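Side-chain contacts in ribosomal protein S2-related protein (Deinococcus radiodurans, PDB 2JH3), which binds a 4Fe-4S cluster and resembles CbiX-type chelatases in fold, so that it may act as a sirohydrochlorin ferrochelatase: residues R103-G107 with R108-Y112; G271-Q275 with A276-A280; R349-P352 with R353-A357. All coordinates share one frame; numbering follows the deposited sequence.

Contact 1 of 3, residues R103-G107 with R108-Y112; sequences RVLGG and RRVRY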
loop_
_atom_site.group_PDB
_atom_site.type_symbol
_atom_site.label_atom_id
_atom_site.label_comp_id
_atom_site.label_asym_id
_atom_site.label_seq_id
_atom_site.Cartn_x
_atom_site.Cartn_y
_atom_site.Cartn_z
ATOM N N ARG A 103 36.258 -10.227 15.241
ATOM C CA ARG A 103 36.160 -11.088 14.075
ATOM C C ARG A 103 36.686 -10.339 12.832
ATOM O O ARG A 103 36.627 -9.112 12.738
ATOM C CB ARG A 103 34.714 -11.530 13.756
ATOM C CG ARG A 103 34.011 -12.381 14.824
ATOM C CD ARG A 103 34.473 -13.828 14.829
ATOM N NE ARG A 103 33.839 -14.652 15.876
ATOM C CZ ARG A 103 34.344 -14.856 17.087
ATOM N NH1 ARG A 103 35.506 -14.317 17.454
ATOM N NH2 ARG A 103 33.700 -15.628 17.932
ATOM N N VAL A 104 37.204 -11.095 11.869
ATOM C CA VAL A 104 37.444 -10.519 10.564
ATOM C C VAL A 104 36.280 -11.012 9.711
ATOM O O VAL A 104 36.115 -12.218 9.498
ATOM C CB VAL A 104 38.780 -10.896 9.956
ATOM C CG1 VAL A 104 38.890 -10.244 8.576
ATOM C CG2 VAL A 104 39.933 -10.449 10.865
ATOM N N LEU A 105 35.435 -10.081 9.286
ATOM C CA LEU A 105 34.397 -10.425 8.357
ATOM C C LEU A 105 34.240 -9.393 7.253
ATOM O O LEU A 105 34.425 -8.207 7.459
ATOM C CB LEU A 105 33.107 -10.835 9.078
ATOM C CG LEU A 105 31.991 -9.960 9.588
ATOM C CD1 LEU A 105 30.667 -10.717 9.366
ATOM C CD2 LEU A 105 32.194 -9.688 11.073
ATOM N N GLY A 106 33.989 -9.896 6.039
ATOM C CA GLY A 106 34.342 -9.161 4.819
ATOM C C GLY A 106 35.821 -8.766 4.886
ATOM O O GLY A 106 36.675 -9.545 5.368
ATOM N N GLY A 107 36.147 -7.555 4.448
ATOM C CA GLY A 107 37.495 -7.024 4.730
ATOM C C GLY A 107 37.728 -6.405 6.120
ATOM O O GLY A 107 38.878 -6.093 6.513
ATOM N N ARG A 108 36.666 -6.290 6.895
ATOM C CA ARG A 108 36.658 -5.516 8.122
ATOM C C ARG A 108 37.028 -6.306 9.377
ATOM O O ARG A 108 36.690 -7.496 9.512
ATOM C CB ARG A 108 35.276 -4.912 8.310
ATOM C CG ARG A 108 34.794 -4.166 7.079
ATOM C CD ARG A 108 33.545 -3.419 7.370
ATOM N NE ARG A 108 33.072 -2.569 6.272
ATOM C CZ ARG A 108 32.417 -3.009 5.194
ATOM N NH1 ARG A 108 32.234 -4.309 5.028
ATOM N NH2 ARG A 108 31.985 -2.146 4.261
ATOM N N ARG A 109 37.751 -5.627 10.272
ATOM C CA ARG A 109 37.864 -6.030 11.650
ATOM C C ARG A 109 36.715 -5.427 12.454
ATOM O O ARG A 109 36.592 -4.228 12.582
ATOM C CB ARG A 109 39.140 -5.517 12.219
ATOM C CG ARG A 109 39.477 -6.099 13.545
ATOM C CD ARG A 109 40.554 -5.247 14.156
ATOM N NE ARG A 109 41.046 -5.784 15.420
ATOM C CZ ARG A 109 40.658 -5.381 16.636
ATOM N NH1 ARG A 109 39.733 -4.425 16.784
ATOM N NH2 ARG A 109 41.222 -5.936 17.717
ATOM N N VAL A 110 35.898 -6.299 13.001
ATOM C CA VAL A 110 34.721 -5.940 13.756
ATOM C C VAL A 110 34.934 -6.380 15.198
ATOM O O VAL A 110 35.235 -7.553 15.449
ATOM C CB VAL A 110 33.486 -6.723 13.212
ATOM C CG1 VAL A 110 32.211 -6.244 13.868
ATOM C CG2 VAL A 110 33.420 -6.597 11.690
ATOM N N ARG A 111 34.706 -5.452 16.108
ATOM C CA ARG A 111 34.613 -5.725 17.561
ATOM C C ARG A 111 33.176 -5.452 18.039
ATOM O O ARG A 111 32.667 -4.340 17.919
ATOM C CB ARG A 111 35.602 -4.830 18.301
ATOM C CG ARG A 111 35.787 -5.153 19.738
ATOM C CD ARG A 111 37.016 -4.374 20.298
ATOM N NE ARG A 111 36.562 -3.668 21.479
ATOM C CZ ARG A 111 36.386 -2.357 21.574
ATOM N NH1 ARG A 111 36.683 -1.520 20.579
ATOM N NH2 ARG A 111 35.914 -1.896 22.715
ATOM N N TYR A 112 32.558 -6.494 18.550
ATOM C CA TYR A 112 31.214 -6.492 19.116
ATOM C C TYR A 112 31.314 -6.392 20.632
ATOM O O TYR A 112 31.917 -7.258 21.294
ATOM C CB TYR A 112 30.485 -7.758 18.677
ATOM C CG TYR A 112 29.054 -7.916 19.169
ATOM C CD1 TYR A 112 28.027 -7.140 18.653
ATOM C CD2 TYR A 112 28.723 -8.847 20.144
ATOM C CE1 TYR A 112 26.714 -7.303 19.078
ATOM C CE2 TYR A 112 27.392 -9.006 20.573
ATOM C CZ TYR A 112 26.402 -8.224 20.025
ATOM O OH TYR A 112 25.082 -8.324 20.437
#
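Leu105 and Val110 carry the apolar side of this contact. CD2 of Leu105 slants across Val110 to within 3.4 Å of its CG2, a tight fit for two methyl groups. Leu105 gets there by setting CG between its backbone N and carbonyl carbon (chi1 86°), while Val110 holds CG2 beside its own N. Arg108 lies on the same face of the sheet as these two. Arg108 CB comes 3.5 Å from Leu105 O, and the extended chain then carries the guanidinium off to the carbonyl of Val62. The backbone beneath is a beta hairpin whose two-residue loop, Gly106-Gly107, forms a type II' turn, with Gly106 at a positive phi of 53°. Arg103 pairs with Val110 through bonds in both directions, Val110 N to Arg103 O being nearly straight at 176°. At the turn, Arg108 N reaches Leu105 O from above the carbonyl plane, at 3.0 Å. Val104 and Arg109 face the other side of the sheet. There CG1 of Val104 rests 3.6 Å from Arg108 O. Strand 66-71 flanks strand 108-112, and its Val67 and Val69 pack on Val110. The guanidinium of Arg103 leads away from the hairpin to Gly91 O.

Contact 2 of 3, residues G271-Q275 with A276-A280; sequences GDIDQ and AHAEA
Asp274 meets His277 through one carboxylate oxygen: His277 N points at Asp274 OD2 over 2.9 Å with an N-H...O angle of 173°, close to straight. CG stands anti to the backbone N of Asp274 (chi1 179°), which swings the carboxylate over the start of the helix. CB of His277 and the methyl of Ala276 close in on the same Asp274 OD2, at 3.5 Å from His277 CB. Just beside this, Asp274 O takes Ala278 N in its carbonyl plane at 2.9 Å, so backbone and side chain of one residue hold successive amides of the first turn. The next carbonyl is gripped as closely: Gln275 O takes Glu279 N at 2.8 Å, and CG of Glu279 lies 3.1 Å from Gln275 O. From there the extended chain of Glu279 carries OE1 on to the hydroxyl of Tyr380 in helix 375-383.

This is an N-cap: Asp274 sits right before helix 275-290, and its carboxylate, probably charged, would suit the positive end of the helix dipole. A leucine here would probably leave His277 N without its side-chain acceptor and the first turn more prone to fray. Arg108 of the hairpin is a second partner of the carboxylate, in a long, weak ion pair.

The packing is looser away from the cap. Ile273 touches the helix at a single point, CD1 against the methyl CB of Ala278 at 3.6 Å, while Leu3 borders it elsewhere. Gln275, the first residue of the helix, is exposed, its chain bent back at chi2. A water bonds to His277 ND1 at 2.9 Å and gives Asp274 O only a weak bond.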
loop_
_atom_site.group_PDB
_atom_site.type_symbol
_atom_site.label_atom_id
_atom_site.label_comp_id
_atom_site.label_asym_id
_atom_site.label_seq_id
_atom_site.Cartn_x
_atom_site.Cartn_y
_atom_site.Cartn_z
ATOM N N GLY A 271 41.902 1.932 11.141
ATOM C CA GLY A 271 41.769 1.221 9.864
ATOM C C GLY A 271 41.956 2.067 8.625
ATOM O O GLY A 271 42.442 3.161 8.690
ATOM N N ASP A 272 41.494 1.542 7.527
ATOM C CA ASP A 272 41.571 2.185 6.237
ATOM C C ASP A 272 40.192 2.324 5.604
ATOM O O ASP A 272 39.210 1.909 6.231
ATOM C CB ASP A 272 42.543 1.378 5.341
ATOM C CG ASP A 272 43.929 1.086 5.958
ATOM O OD1 ASP A 272 44.213 1.573 7.069
ATOM N N ILE A 273 40.069 2.901 4.415
ATOM C CA ILE A 273 38.784 3.000 3.729
ATOM C C ILE A 273 38.494 1.665 3.102
ATOM O O ILE A 273 39.374 1.013 2.554
ATOM C CB ILE A 273 38.665 4.148 2.609
ATOM C CG1 ILE A 273 39.438 3.801 1.362
ATOM C CG2 ILE A 273 39.089 5.550 3.113
ATOM C CD1 ILE A 273 38.933 4.626 0.127
ATOM N N ASP A 274 37.260 1.221 3.219
ATOM C CA ASP A 274 36.849 0.014 2.525
ATOM C C ASP A 274 36.591 0.410 1.063
ATOM O O ASP A 274 35.734 1.260 0.818
ATOM C CB ASP A 274 35.584 -0.536 3.190
ATOM C CG ASP A 274 35.066 -1.779 2.508
ATOM O OD1 ASP A 274 35.375 -2.902 2.992
ATOM O OD2 ASP A 274 34.342 -1.654 1.500
ATOM N N GLN A 275 37.295 -0.211 0.109
ATOM C CA GLN A 275 37.285 0.257 -1.292
ATOM C C GLN A 275 36.027 -0.055 -2.022
ATOM O O GLN A 275 35.598 0.718 -2.838
ATOM C CB GLN A 275 38.437 -0.366 -2.046
ATOM C CG GLN A 275 39.820 0.112 -1.481
ATOM C CD GLN A 275 40.109 1.564 -1.714
ATOM O OE1 GLN A 275 39.566 2.186 -2.635
ATOM N NE2 GLN A 275 40.985 2.126 -0.878
ATOM N N ALA A 276 35.402 -1.173 -1.719
ATOM C CA ALA A 276 34.107 -1.498 -2.313
ATOM C C ALA A 276 33.056 -0.480 -1.941
ATOM O O ALA A 276 32.262 -0.062 -2.792
ATOM C CB ALA A 276 33.658 -2.886 -1.851
ATOM N N HIS A 277 32.950 -0.202 -0.621
ATOM C CA HIS A 277 32.043 0.866 -0.171
ATOM C C HIS A 277 32.443 2.152 -0.821
ATOM O O HIS A 277 31.566 2.872 -1.302
ATOM C CB HIS A 277 31.995 0.977 1.387
ATOM C CG HIS A 277 31.272 2.190 1.926
ATOM N ND1 HIS A 277 31.828 3.456 1.927
ATOM C CD2 HIS A 277 30.050 2.317 2.540
ATOM C CE1 HIS A 277 30.991 4.309 2.520
ATOM N NE2 HIS A 277 29.909 3.639 2.897
ATOM N N ALA A 278 33.740 2.491 -0.858
ATOM C CA ALA A 278 34.094 3.771 -1.444
ATOM C C ALA A 278 33.708 3.875 -2.937
ATOM O O ALA A 278 33.264 4.941 -3.407
ATOM C CB ALA A 278 35.606 4.079 -1.258
ATOM N N GLU A 279 33.851 2.786 -3.677
ATOM C CA GLU A 279 33.446 2.774 -5.086
ATOM C C GLU A 279 31.978 3.097 -5.316
ATOM O O GLU A 279 31.616 3.833 -6.238
ATOM C CB GLU A 279 33.757 1.408 -5.676
ATOM C CG GLU A 279 35.251 1.156 -5.892
ATOM C CD GLU A 279 35.536 -0.241 -6.457
ATOM O OE1 GLU A 279 34.715 -0.799 -7.198
ATOM O OE2 GLU A 279 36.562 -0.776 -6.092
ATOM N N ALA A 280 31.105 2.506 -4.484
ATOM C CA ALA A 280 29.670 2.696 -4.642
ATOM C C ALA A 280 29.296 4.143 -4.400
ATOM O O ALA A 280 28.505 4.732 -5.140
ATOM C CB ALA A 280 28.904 1.776 -3.808
HETATM O O HOH W 1 34.594 4.156 2.066
#

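Contact 3 of 3, residues R349-P352 with R353-A357; sequences RTLP and RGWRA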
loop_
_atom_site.group_PDB
_atom_site.type_symbol
_atom_site.label_atom_id
_atom_site.label_comp_id
_atom_site.label_asym_id
_atom_site.label_seq_id
_atom_site.Cartn_x
_atom_site.Cartn_y
_atom_site.Cartn_z
ATOM N N ARG A 349 7.009 1.479 -1.430
ATOM C CA ARG A 349 6.453 2.567 -2.245
ATOM C C ARG A 349 5.445 3.412 -1.462
ATOM O O ARG A 349 4.251 3.636 -1.863
ATOM C CB ARG A 349 5.861 1.977 -3.513
ATOM C CG ARG A 349 5.854 2.940 -4.759
ATOM C CD ARG A 349 4.755 2.579 -5.777
ATOM N NE ARG A 349 5.026 1.215 -6.284
ATOM C CZ ARG A 349 4.403 0.646 -7.314
ATOM N NH1 ARG A 349 3.459 1.301 -7.934
ATOM N NH2 ARG A 349 4.695 -0.580 -7.677
ATOM N N THR A 350 5.912 3.965 -0.335
ATOM C CA THR A 350 5.066 4.664 0.631
ATOM C C THR A 350 5.748 5.901 1.172
ATOM O O THR A 350 5.307 6.424 2.168
ATOM C CB THR A 350 4.739 3.753 1.789
ATOM O OG1 THR A 350 5.964 3.386 2.399
ATOM C CG2 THR A 350 3.991 2.492 1.305
ATOM N N LEU A 351 6.741 6.456 0.447
ATOM C CA LEU A 351 7.478 7.625 0.888
ATOM C C LEU A 351 6.459 8.732 0.862
ATOM O O LEU A 351 5.709 8.833 -0.058
ATOM C CB LEU A 351 8.623 7.949 -0.058
ATOM C CG LEU A 351 9.719 8.904 0.349
ATOM C CD1 LEU A 351 10.443 8.277 1.421
ATOM C CD2 LEU A 351 10.608 9.181 -0.839
ATOM N N PRO A 352 6.397 9.542 1.898
ATOM C CA PRO A 352 5.498 10.674 1.906
ATOM C C PRO A 352 5.978 11.871 1.048
ATOM O O PRO A 352 7.158 12.035 0.766
ATOM C CB PRO A 352 5.390 10.997 3.420
ATOM C CG PRO A 352 6.763 10.703 3.912
ATOM C CD PRO A 352 7.188 9.453 3.137
ATOM N N ARG A 353 4.992 12.620 0.571
ATOM C CA ARG A 353 5.165 13.845 -0.127
ATOM C C ARG A 353 5.304 15.006 0.865
ATOM O O ARG A 353 5.145 14.855 2.055
ATOM C CB ARG A 353 4.019 14.096 -1.112
ATOM C CG ARG A 353 4.027 13.189 -2.292
ATOM C CD ARG A 353 2.716 13.293 -3.085
ATOM N NE ARG A 353 1.649 12.546 -2.444
ATOM C CZ ARG A 353 0.399 12.371 -2.895
ATOM N NH1 ARG A 353 0.007 12.948 -4.012
ATOM N NH2 ARG A 353 -0.425 11.563 -2.211
ATOM N N GLY A 354 5.746 16.128 0.333
ATOM C CA GLY A 354 5.654 17.398 1.048
ATOM C C GLY A 354 6.906 18.018 1.659
ATOM O O GLY A 354 6.850 19.089 2.262
ATOM N N TRP A 355 8.029 17.422 1.348
ATOM C CA TRP A 355 9.310 17.767 1.948
ATOM C C TRP A 355 10.375 18.064 0.907
ATOM O O TRP A 355 10.252 17.669 -0.266
ATOM C CB TRP A 355 9.740 16.651 2.879
ATOM C CG TRP A 355 9.945 15.338 2.136
ATOM C CD1 TRP A 355 9.028 14.392 1.952
ATOM C CD2 TRP A 355 11.142 14.861 1.482
ATOM N NE1 TRP A 355 9.517 13.386 1.230
ATOM C CE2 TRP A 355 10.816 13.653 0.885
ATOM C CE3 TRP A 355 12.438 15.362 1.332
ATOM C CZ2 TRP A 355 11.755 12.882 0.170
ATOM C CZ3 TRP A 355 13.367 14.606 0.640
ATOM C CH2 TRP A 355 13.016 13.405 0.039
ATOM N N ARG A 356 11.425 18.791 1.291
ATOM C CA ARG A 356 12.654 18.909 0.453
ATOM C C ARG A 356 13.916 18.965 1.325
ATOM O O ARG A 356 13.922 19.636 2.351
ATOM C CB ARG A 356 12.618 20.115 -0.502
ATOM C CG ARG A 356 12.911 21.447 0.064
ATOM C CD ARG A 356 12.546 22.595 -0.799
ATOM N NE ARG A 356 13.682 23.093 -1.593
ATOM C CZ ARG A 356 14.588 23.972 -1.178
ATOM N NH1 ARG A 356 15.546 24.357 -2.001
ATOM N NH2 ARG A 356 14.502 24.519 0.024
ATOM N N ALA A 357 14.945 18.224 0.978
ATOM C CA ALA A 357 16.138 18.263 1.766
ATOM C C ALA A 357 17.189 18.987 0.997
ATOM O O ALA A 357 17.427 18.657 -0.178
ATOM C CB ALA A 357 16.640 16.865 2.114
#
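One hydrogen bond ties Pro352 to Trp355 across the turn that leads into the strand. The indole NE1 of Trp355 donates to Pro352 O at 2.8 Å, but the angle of 137° at the hydrogen shows a distinctly bent bond. The oxygen lies close to the plane of the ring, at its edge, whereas NE1 is tilted 31° from the plane of the carbonyl. CG of Trp355 stands between its backbone N and carbonyl carbon (chi1 62°), which turns the indole back toward the preceding residues and brings its N-H edge to the carbonyl. The neighbouring CD1 of Trp355 is drawn in too, 3.2 Å from Pro352 O. The bond gives the buried indole nitrogen an acceptor and should restrict turning of the ring.

The apolar part is slighter. Leu351 presents CD2 to the edge of the six-membered ring, 4.0 Å from Trp355 CZ2, and the two side chains cross at about a right angle. The ring of Pro352 packs on Glu338, outside the turn.

The charged group points elsewhere. Arg353 bends at chi3 and carries its guanidinium to Leu426 O of the second subunit, while NE forms a salt bridge with Glu338 of its own chain.

Gly354 makes the bend between Arg353 and Trp355, with a positive phi and its N bonded to Asp313. The turn and the strand after it belong to the stabilising domain of DR2241. In the mixed sheet of that domain strand 355-359 runs between strands 305-310 and 322-324, while Trp355 packs on Leu330 and Leu333 of helix 327-333 and Leu351 reaches Val297 of strand 297-302.

Overall arrangement
Along the chain the contacts come in series, each a local turn or cap. Contact 1 is the hairpin at the edge of the five-stranded mixed sheet in the first CbiX-like domain. Contact 2 starts helix 275-290, which belongs largely to the stabilising domain, and its centre is 14 Å from that of contact 1. The two touch through Arg108 NH2, which packs 3.6 Å from Asp274 CG, consistent with the chelatase-like part meeting the added domain near here. Contact 3 leads into another mixed sheet, 36 Å from contact 1 and 30 Å from contact 2 between centres. The Leu351 side chain of contact 3 is about 14 Å from the iron-sulfur cluster.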